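Beta-ketoacyl-[acyl-carrier-protein] synthase III (Pseudomonas aeruginosa, PDB 2X3E) probably catalyses the first condensation of fatty acid synthesis, joining an acetyl group from acetyl-CoA to malonyl-ACP to give 3-oxobutanoyl-ACP. Local coordinates at residues A[246-257]-A[270-280]. The protein carries 1 engineered substitution. Numbering follows the deposited sequence. Where two conformers were deposited one is given.
Sequences HLVPHQANTRIL and RVVSNIAEVGN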
loop_
_atom_site.group_PDB
_atom_site.type_symbol
_atom_site.label_atom_id
_atom_site.label_comp_id
_atom_site.label_asym_id
_atom_site.label_seq_id
_atom_site.Cartn_x
_atom_site.Cartn_y
_atom_site.Cartn_z
ATOM N N HIS A 246 19.164 11.086 18.573
ATOM C CA HIS A 246 19.138 9.851 17.784
ATOM C C HIS A 246 18.682 10.082 16.352
ATOM O O HIS A 246 17.585 10.583 16.107
ATOM C CB HIS A 246 18.206 8.823 18.428
ATOM C CG HIS A 246 18.427 8.646 19.895
ATOM N ND1 HIS A 246 19.592 8.123 20.410
ATOM C CD2 HIS A 246 17.629 8.914 20.955
ATOM C CE1 HIS A 246 19.510 8.093 21.728
ATOM N NE2 HIS A 246 18.328 8.563 22.084
ATOM N N LEU A 247 19.537 9.710 15.408
ATOM C CA LEU A 247 19.180 9.672 14.002
ATOM C C LEU A 247 19.144 8.208 13.575
ATOM O O LEU A 247 20.147 7.495 13.706
ATOM C CB LEU A 247 20.205 10.429 13.164
ATOM C CG LEU A 247 19.899 10.529 11.664
ATOM C CD1 LEU A 247 18.551 11.188 11.411
ATOM C CD2 LEU A 247 21.028 11.290 10.961
ATOM N N VAL A 248 17.991 7.765 13.089
ATOM C CA VAL A 248 17.798 6.379 12.667
ATOM C C VAL A 248 17.443 6.356 11.181
ATOM O O VAL A 248 16.274 6.434 10.806
ATOM C CB VAL A 248 16.699 5.667 13.472
ATOM C CG1 VAL A 248 16.755 4.172 13.199
ATOM C CG2 VAL A 248 16.861 5.936 14.952
ATOM N N PRO A 249 18.463 6.287 10.323
ATOM C CA PRO A 249 18.232 6.256 8.889
ATOM C C PRO A 249 17.968 4.849 8.351
ATOM O O PRO A 249 18.332 3.844 8.977
ATOM C CB PRO A 249 19.547 6.789 8.327
ATOM C CG PRO A 249 20.542 6.403 9.314
ATOM C CD PRO A 249 19.888 6.469 10.642
ATOM N N HIS A 250 17.344 4.789 7.184
ATOM C CA HIS A 250 17.342 3.573 6.403
ATOM C C HIS A 250 18.795 3.145 6.226
ATOM O O HIS A 250 19.649 3.948 5.837
ATOM C CB HIS A 250 16.664 3.806 5.044
ATOM C CG HIS A 250 17.003 2.775 4.015
ATOM N ND1 HIS A 250 16.871 1.424 4.250
ATOM C CD2 HIS A 250 17.471 2.895 2.749
ATOM C CE1 HIS A 250 17.250 0.756 3.175
ATOM N NE2 HIS A 250 17.615 1.624 2.248
ATOM N N GLN A 251 19.069 1.882 6.521
ATOM C CA GLN A 251 20.425 1.355 6.527
ATOM C C GLN A 251 20.849 0.999 5.094
ATOM O O GLN A 251 20.981 -0.174 4.737
ATOM C CB GLN A 251 20.512 0.141 7.462
ATOM C CG GLN A 251 19.944 0.396 8.883
ATOM C CD GLN A 251 20.894 1.142 9.795
ATOM O OE1 GLN A 251 21.968 0.639 10.119
ATOM N NE2 GLN A 251 20.496 2.345 10.233
ATOM N N ALA A 252 21.077 2.034 4.287
ATOM C CA ALA A 252 21.276 1.878 2.843
ATOM C C ALA A 252 22.616 1.221 2.519
ATOM O O ALA A 252 22.692 0.329 1.671
ATOM C CB ALA A 252 21.159 3.226 2.148
ATOM N N ASN A 253 23.662 1.714 3.174
ATOM C CA ASN A 253 25.003 1.148 3.083
ATOM C C ASN A 253 25.840 1.674 4.252
ATOM O O ASN A 253 25.417 2.595 4.940
ATOM C CB ASN A 253 25.640 1.535 1.746
ATOM C CG ASN A 253 26.619 0.501 1.250
ATOM O OD1 ASN A 253 27.036 -0.379 1.999
ATOM N ND2 ASN A 253 26.995 0.600 -0.021
ATOM N N THR A 254 27.034 1.132 4.457
ATOM C CA THR A 254 27.856 1.605 5.573
ATOM C C THR A 254 28.272 3.070 5.422
ATOM O O THR A 254 28.082 3.871 6.343
ATOM C CB THR A 254 29.088 0.730 5.778
ATOM O OG1 THR A 254 28.671 -0.550 6.263
ATOM C CG2 THR A 254 30.035 1.367 6.795
ATOM N N ARG A 255 28.806 3.427 4.262
ATOM C CA ARG A 255 29.289 4.793 4.051
ATOM C C ARG A 255 28.184 5.848 4.124
ATOM O O ARG A 255 28.418 6.957 4.605
ATOM C CB ARG A 255 30.024 4.912 2.716
ATOM C CG ARG A 255 31.347 4.169 2.673
ATOM C CD ARG A 255 32.357 4.868 1.763
ATOM N NE ARG A 255 33.235 3.918 1.082
ATOM C CZ ARG A 255 32.907 3.222 -0.007
ATOM N NH1 ARG A 255 31.704 3.350 -0.566
ATOM N NH2 ARG A 255 33.790 2.386 -0.544
ATOM N N ILE A 256 26.985 5.498 3.664
ATOM C CA ILE A 256 25.884 6.464 3.587
ATOM C C ILE A 256 25.487 7.005 4.963
ATOM O O ILE A 256 25.180 8.192 5.106
ATOM C CB ILE A 256 24.652 5.863 2.846
ATOM C CG1 ILE A 256 24.959 5.744 1.350
ATOM C CG2 ILE A 256 23.408 6.723 3.044
ATOM C CD1 ILE A 256 24.037 4.808 0.603
ATOM N N LEU A 257 25.530 6.147 5.978
ATOM C CA LEU A 257 25.070 6.518 7.316
ATOM C C LEU A 257 25.934 7.630 7.923
ATOM O O LEU A 257 25.413 8.656 8.358
ATOM C CB LEU A 257 25.040 5.282 8.226
ATOM C CG LEU A 257 24.064 4.192 7.765
ATOM C CD1 LEU A 257 24.266 2.887 8.516
ATOM C CD2 LEU A 257 22.660 4.668 7.934
ATOM N N ARG A 270 25.799 9.342 17.078
ATOM C CA ARG A 270 24.361 9.519 17.268
ATOM C C ARG A 270 23.515 8.815 16.205
ATOM O O ARG A 270 22.296 8.723 16.351
ATOM C CB ARG A 270 24.005 11.001 17.293
ATOM C CG ARG A 270 24.668 11.743 18.420
ATOM C CD ARG A 270 24.109 13.127 18.565
ATOM N NE ARG A 270 24.951 13.963 19.415
ATOM C CZ ARG A 270 24.694 15.236 19.710
ATOM N NH1 ARG A 270 23.605 15.832 19.237
ATOM N NH2 ARG A 270 25.529 15.913 20.487
ATOM N N VAL A 271 24.147 8.333 15.138
ATOM C CA VAL A 271 23.439 7.550 14.130
ATOM C C VAL A 271 23.305 6.113 14.632
ATOM O O VAL A 271 24.308 5.462 14.946
ATOM C CB VAL A 271 24.164 7.571 12.768
ATOM C CG1 VAL A 271 23.399 6.739 11.741
ATOM C CG2 VAL A 271 24.325 9.014 12.288
ATOM N N VAL A 272 22.069 5.633 14.725
ATOM C CA VAL A 272 21.790 4.265 15.163
ATOM C C VAL A 272 21.972 3.341 13.965
ATOM O O VAL A 272 21.310 3.520 12.940
ATOM C CB VAL A 272 20.354 4.115 15.714
ATOM C CG1 VAL A 272 20.103 2.679 16.204
ATOM C CG2 VAL A 272 20.105 5.113 16.831
ATOM N N SER A 273 22.870 2.365 14.090
ATOM C CA SER A 273 23.225 1.500 12.966
ATOM C C SER A 273 23.561 0.065 13.374
ATOM O O SER A 273 24.370 -0.164 14.278
ATOM C CB SER A 273 24.413 2.093 12.214
ATOM O OG SER A 273 24.839 1.223 11.175
ATOM N N ASN A 274 22.937 -0.890 12.687
ATOM C CA ASN A 274 23.283 -2.306 12.804
ATOM C C ASN A 274 23.500 -2.961 11.441
ATOM O O ASN A 274 23.430 -4.181 11.316
ATOM C CB ASN A 274 22.197 -3.059 13.584
ATOM C CG ASN A 274 20.844 -3.030 12.890
ATOM O OD1 ASN A 274 20.555 -2.136 12.102
ATOM N ND2 ASN A 274 20.007 -4.013 13.194
ATOM N N ILE A 275 23.798 -2.154 10.425
ATOM C CA ILE A 275 23.927 -2.656 9.052
ATOM C C ILE A 275 25.018 -3.727 8.912
ATOM O O ILE A 275 24.928 -4.603 8.052
ATOM C CB ILE A 275 24.160 -1.493 8.044
ATOM C CG1 ILE A 275 23.866 -1.960 6.613
ATOM C CG2 ILE A 275 25.572 -0.912 8.181
ATOM C CD1 ILE A 275 23.881 -0.846 5.612
ATOM N N ALA A 276 26.034 -3.671 9.766
ATOM C CA ALA A 276 27.080 -4.699 9.774
ATOM C C ALA A 276 26.555 -6.099 10.118
ATOM O O ALA A 276 27.069 -7.095 9.599
ATOM C CB ALA A 276 28.200 -4.305 10.738
ATOM N N GLU A 277 25.526 -6.164 10.973
ATOM C CA GLU A 277 25.014 -7.442 11.481
ATOM C C GLU A 277 23.811 -7.970 10.704
ATOM O O GLU A 277 23.572 -9.172 10.687
ATOM C CB GLU A 277 24.637 -7.325 12.962
ATOM C CG GLU A 277 25.803 -6.992 13.880
ATOM C CD GLU A 277 25.996 -5.500 14.045
ATOM O OE1 GLU A 277 25.330 -4.739 13.319
ATOM O OE2 GLU A 277 26.811 -5.085 14.895
ATOM N N VAL A 278 23.051 -7.076 10.077
ATOM C CA VAL A 278 21.820 -7.476 9.387
ATOM C C VAL A 278 21.759 -7.088 7.912
ATOM O O VAL A 278 20.864 -7.534 7.204
ATOM C CB VAL A 278 20.559 -6.922 10.113
ATOM C CG1 VAL A 278 20.543 -7.376 11.565
ATOM C CG2 VAL A 278 20.480 -5.396 10.029
ATOM N N GLY A 279 22.700 -6.274 7.446
ATOM C CA GLY A 279 22.662 -5.773 6.078
ATOM C C GLY A 279 21.523 -4.792 5.862
ATOM O O GLY A 279 20.970 -4.245 6.816
ATOM N N ASN A 280 21.191 -4.574 4.594
ATOM C CA ASN A 280 20.145 -3.646 4.181
ATOM C C ASN A 280 18.854 -4.437 4.032
ATOM O O ASN A 280 18.732 -5.254 3.123
ATOM C CB ASN A 280 20.548 -2.986 2.855
ATOM C CG ASN A 280 19.493 -2.033 2.309
ATOM O OD1 ASN A 280 18.313 -2.145 2.621
ATOM N ND2 ASN A 280 19.924 -1.105 1.458
HETATM O O HOH W 1 21.914 7.287 18.911
HETATM O O HOH W 2 18.581 0.625 -0.428
#
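The side-chain amide of Gln-251 links the two segments through three hydrogen bonds, next to the predicted catalytic pair His-250 and Asn-280 of this thiolase-like fold. Its OE1 accepts from Ser-273 OG at 3.1 Å, in the carbonyl plane and on a lone pair. OE1 also accepts from Asn-274 N, which sits above that plane. NE2 donates to Val-272 O and, within its own segment, to Pro-249 O at 2.9 Å. The side chain is bent at chi2 (-80°), folding the amide back toward Pro-249 O. Four bonds thus fix the rotation of this buried amide.

Upstream, 270-272 runs parallel to 246-248, and Leu-247 and Val-271 form a single beta bridge. Leu-247 N donates to Arg-270 O, and Val-272 N to Leu-247 O. The other edge of strand 246-249 pairs in parallel with strand 304-311 in the C-terminal half's sheet.

At the predicted active site, Asn-280 ND2 donates to Ala-252 O at 3.1 Å. Asn-280 OD1 lies at the His-250 ring edge, 3.1 Å from CE1, with ring and amide planes 67° apart. One water lies 3.0 Å from His-250 NE2 and also accepts from Asn-280 ND2. Outside the segments, His-250 ND1 is bonded to Ser-285 OG and Asn-280 OD1 to Val-282 N. The His-250 side chain also touches Ala-112, the engineered residue at a predicted active-site position.

Apolar contacts fill in around these bonds. Val-271 CG1 meets Pro-249 CD and Leu-257 CB, while Val-248 and Val-272 touch through their CG2 methyls. Ile-275 is extended at both chi1 and chi2, which carries CD1 to the predicted ACP-binding region, 3.4 Å from Asn-253 CA.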